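Local coordinates for H127A/Y244A mutant of alginate lyase AlyC3 in complex with dimannuronate (Psychromonas sp., PDB 7C8F), which belongs to the PL7 polysaccharide lyases, which cleave alginate by beta-elimination, and here binds dimannuronate in an engineered double-mutant form, at residues V2-Q7 with G52-Q56; A160-N165 with V187-K191; V209-L214 with E225-D229. One frame throughout, in Å; residues are numbered along the deposited sequence.

Contact 1 (V2-Q7 with G52-Q56); sequences VQFSNQ and GIVNQ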
# COMPACT_ATOMS: atom_id res chain seq x y z
N VAL B 2 -14.27 -4.77 32.60
CA VAL B 2 -15.30 -5.69 32.14
C VAL B 2 -15.23 -6.91 33.04
O VAL B 2 -14.17 -7.37 33.39
CB VAL B 2 -15.11 -6.12 30.67
CG1 VAL B 2 -16.08 -7.20 30.32
CG2 VAL B 2 -15.30 -4.97 29.70
N GLN B 3 -16.40 -7.42 33.42
CA GLN B 3 -16.53 -8.56 34.33
C GLN B 3 -17.06 -9.83 33.70
O GLN B 3 -17.67 -9.79 32.68
CB GLN B 3 -17.44 -8.19 35.51
CG GLN B 3 -18.70 -7.43 35.15
CD GLN B 3 -19.77 -8.25 34.45
OE1 GLN B 3 -20.01 -9.41 34.78
NE2 GLN B 3 -20.43 -7.64 33.46
N PHE B 4 -16.82 -10.96 34.36
CA PHE B 4 -17.28 -12.24 33.90
C PHE B 4 -18.08 -12.91 35.01
O PHE B 4 -17.73 -12.78 36.16
CB PHE B 4 -16.12 -13.12 33.37
CG PHE B 4 -15.38 -12.49 32.23
CD1 PHE B 4 -16.05 -11.84 31.25
CD2 PHE B 4 -14.03 -12.51 32.18
CE1 PHE B 4 -15.40 -11.23 30.21
CE2 PHE B 4 -13.37 -11.88 31.14
CZ PHE B 4 -14.06 -11.25 30.16
N SER B 5 -19.19 -13.53 34.65
CA SER B 5 -20.08 -14.22 35.58
C SER B 5 -21.11 -14.96 34.76
O SER B 5 -21.67 -14.37 33.88
CB SER B 5 -20.88 -13.26 36.44
OG SER B 5 -21.76 -13.97 37.24
N ASN B 6 -21.37 -16.23 35.07
CA ASN B 6 -22.42 -16.96 34.37
C ASN B 6 -23.79 -16.87 35.04
O ASN B 6 -24.63 -17.64 34.73
CB ASN B 6 -22.10 -18.42 34.11
CG ASN B 6 -21.86 -19.21 35.38
OD1 ASN B 6 -22.36 -18.88 36.45
ND2 ASN B 6 -21.08 -20.28 35.24
N GLN B 7 -23.94 -15.88 35.90
CA GLN B 7 -25.17 -15.61 36.64
C GLN B 7 -25.74 -16.86 37.25
O GLN B 7 -26.86 -17.26 37.01
CB GLN B 7 -26.16 -14.87 35.79
CG GLN B 7 -25.55 -13.53 35.47
CD GLN B 7 -26.32 -12.71 34.49
OE1 GLN B 7 -27.34 -13.13 33.98
NE2 GLN B 7 -25.80 -11.53 34.18
N GLY B 52 -13.78 -19.89 30.88
CA GLY B 52 -14.22 -18.96 31.91
C GLY B 52 -14.72 -17.61 31.43
O GLY B 52 -15.19 -16.82 32.25
N ILE B 53 -14.63 -17.31 30.13
CA ILE B 53 -14.99 -16.00 29.61
C ILE B 53 -16.48 -15.99 29.32
O ILE B 53 -16.93 -16.62 28.35
CB ILE B 53 -14.18 -15.65 28.36
CG1 ILE B 53 -12.68 -15.67 28.68
CG2 ILE B 53 -14.61 -14.30 27.80
CD1 ILE B 53 -12.25 -14.66 29.71
N VAL B 54 -17.25 -15.27 30.13
CA VAL B 54 -18.71 -15.20 29.99
C VAL B 54 -19.19 -13.98 30.77
O VAL B 54 -18.64 -13.65 31.82
CB VAL B 54 -19.39 -16.50 30.48
CG1 VAL B 54 -19.05 -16.75 31.96
CG2 VAL B 54 -20.91 -16.45 30.29
N ASN B 55 -20.21 -13.31 30.24
CA ASN B 55 -20.89 -12.27 31.01
C ASN B 55 -22.22 -11.95 30.35
O ASN B 55 -22.64 -12.60 29.39
CB ASN B 55 -20.02 -11.04 31.27
CG ASN B 55 -19.70 -10.27 30.00
OD1 ASN B 55 -20.41 -10.36 29.01
ND2 ASN B 55 -18.63 -9.50 30.05
N GLN B 56 -22.91 -10.94 30.91
CA GLN B 56 -24.24 -10.57 30.45
C GLN B 56 -24.26 -10.14 28.99
O GLN B 56 -25.31 -10.20 28.36
CB GLN B 56 -24.78 -9.42 31.31
CG GLN B 56 -23.77 -8.29 31.50
CD GLN B 56 -24.32 -7.14 32.33
OE1 GLN B 56 -25.49 -6.77 32.20
NE2 GLN B 56 -23.48 -6.56 33.18
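Two side-chain torsions bring Asn55 and Phe4 together. CG of Asn55 is turned in between its own backbone N and carbonyl carbon (chi1 67°), which brings the amide up against the chain of 2-7. Phe4 swings its ring clear of its carbonyl carbon and next to its backbone N (chi1 -59°), laying it beside that amide and over Ile53. Asn55 ND2 then donates to Gln3 O at 2.8 Å, almost in line with the carbonyl and within the plane of its own amide. The other end of this amide, OD1, accepts from the backbone N of Tyr57, and a group gripped at both ends cannot easily rotate. The same ND2 lies at the edge of the Phe4 ring, 3.7 Å from CE1, while Val2 CG1 packs against ND2 at 3.4 Å. Ile53 covers one face of the Phe4 ring: CG2 makes a CH-pi contact off-centre, 4.2 Å from the centroid, and CD1 touches Phe4 CE2 on the rim. Phe44 adds an edge-to-face ring partner from outside the two segments. Ser5 N donates to Val54 O, although that oxygen is crowded in the model and its exact place is less certain. Beyond it, Val54 CG1 packs against Asn6 N (3.9 Å), and Leu11 and Glu13 touch the same side chain. Ser5 also shapes its own segment, its OG accepting from Gln7 N at 3.2 Å in an ST turn, while Gln7 NE2 reaches Gln56 CB at 3.7 Å. The segments run nearly at right angles and form no ladder; this is a contact of two irregular loops that joins the N-terminal tail to the loop leading into strand 58-60, on the margin of the PL7 beta-sandwich.

Contact 2 (A160-N165 with V187-K191); sequences AMVKNN and VAYKK. With BEM (beta-D-mannopyranuronic acid), chain D.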
# COMPACT_ATOMS: atom_id res chain seq x y z
N ALA B 160 -23.90 -5.08 2.61
CA ALA B 160 -22.44 -5.15 2.62
C ALA B 160 -21.90 -3.79 2.19
O ALA B 160 -22.14 -3.35 1.06
CB ALA B 160 -21.93 -6.24 1.69
N MET B 161 -21.19 -3.12 3.09
CA MET B 161 -20.55 -1.85 2.81
C MET B 161 -19.09 -2.16 2.51
O MET B 161 -18.35 -2.57 3.41
CB MET B 161 -20.67 -0.94 4.03
CG MET B 161 -22.10 -0.77 4.56
SD MET B 161 -23.20 -0.07 3.31
CE MET B 161 -24.65 0.33 4.30
N VAL B 162 -18.68 -1.99 1.26
CA VAL B 162 -17.36 -2.42 0.81
C VAL B 162 -16.53 -1.20 0.47
O VAL B 162 -16.89 -0.41 -0.41
CB VAL B 162 -17.47 -3.38 -0.39
CG1 VAL B 162 -16.09 -3.80 -0.88
CG2 VAL B 162 -18.30 -4.61 -0.01
N LYS B 163 -15.40 -1.04 1.16
CA LYS B 163 -14.45 0.00 0.81
C LYS B 163 -13.80 -0.39 -0.51
O LYS B 163 -13.28 -1.50 -0.65
CB LYS B 163 -13.43 0.08 1.95
CG LYS B 163 -12.18 0.92 1.70
CD LYS B 163 -12.46 2.42 1.56
CE LYS B 163 -11.11 3.17 1.71
NZ LYS B 163 -11.16 4.61 1.37
N ASN B 164 -13.86 0.52 -1.50
CA ASN B 164 -13.55 0.19 -2.89
C ASN B 164 -12.24 0.80 -3.39
O ASN B 164 -12.03 0.90 -4.60
CB ASN B 164 -14.71 0.63 -3.80
CG ASN B 164 -14.79 -0.19 -5.07
OD1 ASN B 164 -14.36 -1.33 -5.12
ND2 ASN B 164 -15.35 0.41 -6.12
N ASN B 165 -11.38 1.25 -2.48
CA ASN B 165 -10.00 1.61 -2.79
C ASN B 165 -9.22 1.46 -1.49
O ASN B 165 -9.78 1.06 -0.47
CB ASN B 165 -9.91 3.01 -3.43
CG ASN B 165 -10.46 4.11 -2.53
OD1 ASN B 165 -10.30 4.09 -1.31
ND2 ASN B 165 -11.12 5.11 -3.15
N VAL B 187 -17.93 6.88 -4.21
CA VAL B 187 -16.77 6.38 -4.92
C VAL B 187 -15.93 5.48 -4.01
O VAL B 187 -15.49 4.40 -4.42
CB VAL B 187 -15.92 7.55 -5.46
CG1 VAL B 187 -14.61 7.05 -6.07
CG2 VAL B 187 -16.72 8.38 -6.48
N ALA B 188 -15.70 5.91 -2.78
CA ALA B 188 -14.88 5.14 -1.86
C ALA B 188 -15.57 3.86 -1.41
O ALA B 188 -14.89 2.96 -0.92
CB ALA B 188 -14.51 5.99 -0.65
N TYR B 189 -16.90 3.77 -1.54
CA TYR B 189 -17.66 2.61 -1.08
C TYR B 189 -18.56 2.09 -2.19
O TYR B 189 -19.09 2.87 -2.99
CB TYR B 189 -18.50 2.91 0.16
CG TYR B 189 -17.62 3.30 1.32
CD1 TYR B 189 -17.09 2.33 2.17
CD2 TYR B 189 -17.26 4.62 1.52
CE1 TYR B 189 -16.25 2.68 3.22
CE2 TYR B 189 -16.41 4.98 2.56
CZ TYR B 189 -15.91 4.01 3.40
OH TYR B 189 -15.07 4.39 4.42
N LYS B 190 -18.69 0.78 -2.23
CA LYS B 190 -19.71 0.08 -3.01
C LYS B 190 -20.62 -0.63 -2.03
O LYS B 190 -20.14 -1.29 -1.10
CB LYS B 190 -19.05 -0.91 -3.96
CG LYS B 190 -20.00 -1.54 -4.96
CD LYS B 190 -19.24 -2.22 -6.10
CE LYS B 190 -20.19 -3.00 -7.00
NZ LYS B 190 -21.37 -2.19 -7.38
N LYS B 191 -21.92 -0.49 -2.21
CA LYS B 191 -22.89 -1.05 -1.29
C LYS B 191 -23.71 -2.13 -1.98
O LYS B 191 -24.16 -1.95 -3.12
CB LYS B 191 -23.81 0.04 -0.73
CG LYS B 191 -23.02 1.17 -0.06
CD LYS B 191 -23.90 2.24 0.56
CE LYS B 191 -24.47 3.17 -0.49
NZ LYS B 191 -25.09 4.37 0.13
C1 BEM D . -15.61 2.98 11.12
C2 BEM D . -17.03 3.52 11.32
O2 BEM D . -17.00 4.93 11.36
C3 BEM D . -17.87 3.13 10.13
O3 BEM D . -19.11 3.77 10.18
C4 BEM D . -17.25 3.77 8.94
O4 BEM D . -18.09 3.73 7.82
C5 BEM D . -15.94 3.11 8.73
O5 BEM D . -15.17 3.42 9.86
C6 BEM D . -15.30 3.64 7.51
O6B BEM D . -14.50 4.54 7.61
O6A BEM D . -15.47 2.99 6.53
O HOH W 1 -13.19 5.93 2.83
O HOH W 2 -13.40 3.51 -6.11
O HOH W 3 -17.71 2.65 -5.71
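Val162 and Lys190 form a hydrogen-bonded antiparallel pair, Val162 N giving to Lys190 O and Lys190 N to Val162 O (2.8 Å). Asn164 N adds a third bond to Ala188 O at 2.7 Å as 160-165 leaves its strand. Tyr189 OH donates to mannuronate O6A at 2.6 Å, and His140, Lys170 and Gln117 hold the same sugar. That hydroxyl also accepts from a water which in turn accepts from Lys163 NZ (2.8 Å); the water thus bridges Lys163 NZ to the hydroxyl that binds the sugar. The ammonium is held further by Asn165 OD1 and Val167 O. Another water joins Asn164 ND2 to Val187 O and Tyr189 O. Strands 157-163 and 189-196 are neighbours in one antiparallel sheet of the jelly roll common to PL7 lyases, and Met161, Lys163, Tyr189 and Lys191 project from the face that carries the sugar. On it, Lys163 CB lies 4.0 Å from Tyr189 CE1, and Met161, bent at chi2 (-60°), brings SD to 3.6 Å from Lys191 CG. On the reverse face Val162 and Lys190 pack on His226.

Contact 3 (V209-L214 with E225-D229); sequences VGNKQL and EHDID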
# COMPACT_ATOMS: atom_id res chain seq x y z
N VAL B 209 -12.40 -14.47 1.60
CA VAL B 209 -11.42 -13.47 1.18
C VAL B 209 -10.18 -14.20 0.71
O VAL B 209 -9.68 -15.10 1.39
CB VAL B 209 -11.08 -12.52 2.34
CG1 VAL B 209 -10.22 -11.36 1.85
CG2 VAL B 209 -12.36 -12.00 3.01
N GLY B 210 -9.65 -13.80 -0.42
CA GLY B 210 -8.47 -14.44 -0.99
C GLY B 210 -8.55 -14.41 -2.50
O GLY B 210 -9.59 -14.12 -3.09
N ASN B 211 -7.41 -14.67 -3.14
CA ASN B 211 -7.36 -14.67 -4.61
C ASN B 211 -7.88 -13.37 -5.21
O ASN B 211 -8.51 -13.35 -6.27
CB ASN B 211 -8.10 -15.89 -5.19
CG ASN B 211 -7.84 -16.07 -6.68
OD1 ASN B 211 -6.73 -15.84 -7.16
ND2 ASN B 211 -8.88 -16.46 -7.41
N LYS B 212 -7.60 -12.24 -4.54
CA LYS B 212 -8.01 -10.91 -5.02
C LYS B 212 -9.53 -10.76 -5.12
O LYS B 212 -10.03 -9.92 -5.88
CB LYS B 212 -7.33 -10.50 -6.33
CG LYS B 212 -5.83 -10.32 -6.16
CD LYS B 212 -5.17 -9.96 -7.47
CE LYS B 212 -3.68 -9.72 -7.24
NZ LYS B 212 -2.99 -9.28 -8.50
N GLN B 213 -10.27 -11.53 -4.32
CA GLN B 213 -11.72 -11.49 -4.35
C GLN B 213 -12.29 -11.43 -2.95
O GLN B 213 -11.76 -12.04 -2.00
CB GLN B 213 -12.33 -12.73 -5.02
CG GLN B 213 -12.01 -12.85 -6.49
CD GLN B 213 -12.79 -13.98 -7.15
OE1 GLN B 213 -12.72 -15.13 -6.73
NE2 GLN B 213 -13.55 -13.64 -8.19
N LEU B 214 -13.40 -10.72 -2.83
CA LEU B 214 -14.27 -10.74 -1.67
C LEU B 214 -15.59 -11.34 -2.11
O LEU B 214 -16.29 -10.77 -2.97
CB LEU B 214 -14.47 -9.32 -1.14
CG LEU B 214 -15.54 -9.16 -0.04
CD1 LEU B 214 -15.10 -9.91 1.20
CD2 LEU B 214 -15.73 -7.69 0.28
N GLU B 225 -19.34 -10.82 -5.50
CA GLU B 225 -18.07 -11.36 -5.99
C GLU B 225 -17.29 -10.15 -6.47
O GLU B 225 -17.38 -9.75 -7.64
CB GLU B 225 -18.30 -12.38 -7.09
CG GLU B 225 -17.05 -13.11 -7.53
CD GLU B 225 -17.36 -14.34 -8.37
OE1 GLU B 225 -18.52 -14.80 -8.35
OE2 GLU B 225 -16.45 -14.84 -9.06
N HIS B 226 -16.53 -9.55 -5.56
CA HIS B 226 -15.98 -8.22 -5.74
C HIS B 226 -14.46 -8.30 -5.86
O HIS B 226 -13.79 -8.90 -5.01
CB HIS B 226 -16.37 -7.34 -4.56
CG HIS B 226 -15.88 -5.94 -4.66
ND1 HIS B 226 -16.36 -5.05 -5.61
CD2 HIS B 226 -14.95 -5.26 -3.96
CE1 HIS B 226 -15.76 -3.89 -5.46
NE2 HIS B 226 -14.90 -3.99 -4.47
N ASP B 227 -13.91 -7.72 -6.93
CA ASP B 227 -12.46 -7.69 -7.15
C ASP B 227 -11.83 -6.74 -6.14
O ASP B 227 -12.23 -5.58 -6.04
CB ASP B 227 -12.20 -7.23 -8.59
CG ASP B 227 -10.72 -7.15 -8.97
OD1 ASP B 227 -9.84 -7.24 -8.11
OD2 ASP B 227 -10.43 -6.97 -10.18
N ILE B 228 -10.84 -7.23 -5.36
CA ILE B 228 -10.17 -6.42 -4.36
C ILE B 228 -8.67 -6.31 -4.63
O ILE B 228 -7.87 -6.20 -3.70
CB ILE B 228 -10.44 -6.93 -2.93
CG1 ILE B 228 -10.07 -8.42 -2.79
CG2 ILE B 228 -11.91 -6.73 -2.58
CD1 ILE B 228 -10.00 -8.90 -1.34
N ASP B 229 -8.28 -6.32 -5.88
CA ASP B 229 -6.87 -6.16 -6.26
C ASP B 229 -6.27 -4.92 -5.57
O ASP B 229 -5.16 -4.93 -5.17
CB ASP B 229 -6.81 -6.02 -7.80
CG ASP B 229 -5.43 -6.16 -8.42
OD1 ASP B 229 -4.52 -6.57 -7.82
OD2 ASP B 229 -5.38 -5.88 -9.58
O HOH W 4 -4.46 -8.31 -10.76
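Asp229 faces two cations, Lys212 across the contact and Arg87 of the second subunit. With Lys212 it forms a salt bridge, NZ to OD1 at 3.2 Å, whose hydrogen bond is weak; the two side chains run alongside each other, and a water spans NZ and Asp229 OD2. That OD2 also pairs with Arg87 of the second subunit, the stronger partner of the carboxylate. Lys212 is in the type I' turn from Gly210 to Gln213 that joins strand 203-210 to strand 213-218, Asn211 and Lys212 taking left-handed backbone angles. Its carbonyl accepts Ile228 N at 2.9 Å, a straight bond (174°). Asp227 OD1 takes Asp229 N in an Asx turn as the other strand ends. Leu214 and His226 then exchange two backbone bonds. On the face shared by Gln213 and Asp227, Gln213 NE2 donates a hydrogen bond to the anti lone pair of Glu225 OE2 at 3.3 Å, bent at 138°, amide and carboxylate planes 80° apart. Ile228 lays CG2 on Leu214 CB (3.9 Å) and CD1 on Val209 CG1 (4.0 Å). Strand 221-227 of this hairpin is an outermost strand of the seven-stranded sheet within the chain, and Leu214 faces strand 157-163 of the other sheet.

How the contacts relate
Contact 1 is a surface contact of two loops, whereas contacts 2 and 3 are partly buried and built on antiparallel strand pairs. No strand is common to two contacts: contact 2 lies on 157-163 and 189-196 of one sheet, contact 3 on 203-210, 213-218 and 221-227 of the other. Contact 1 stands on the opposite side of the chain's centre, its own centre about 36 and 38 Å from theirs. Contacts 2 and 3 touch, Asn164 OD1 meeting His226 NE2 in a weak hydrogen bond, though NE2 is bonded more strongly to Tyr230 OH. Contact 1 relies on an amide and an aromatic ring, contact 2 turns a tyrosine toward sugar, and contact 3 presents charge to another subunit.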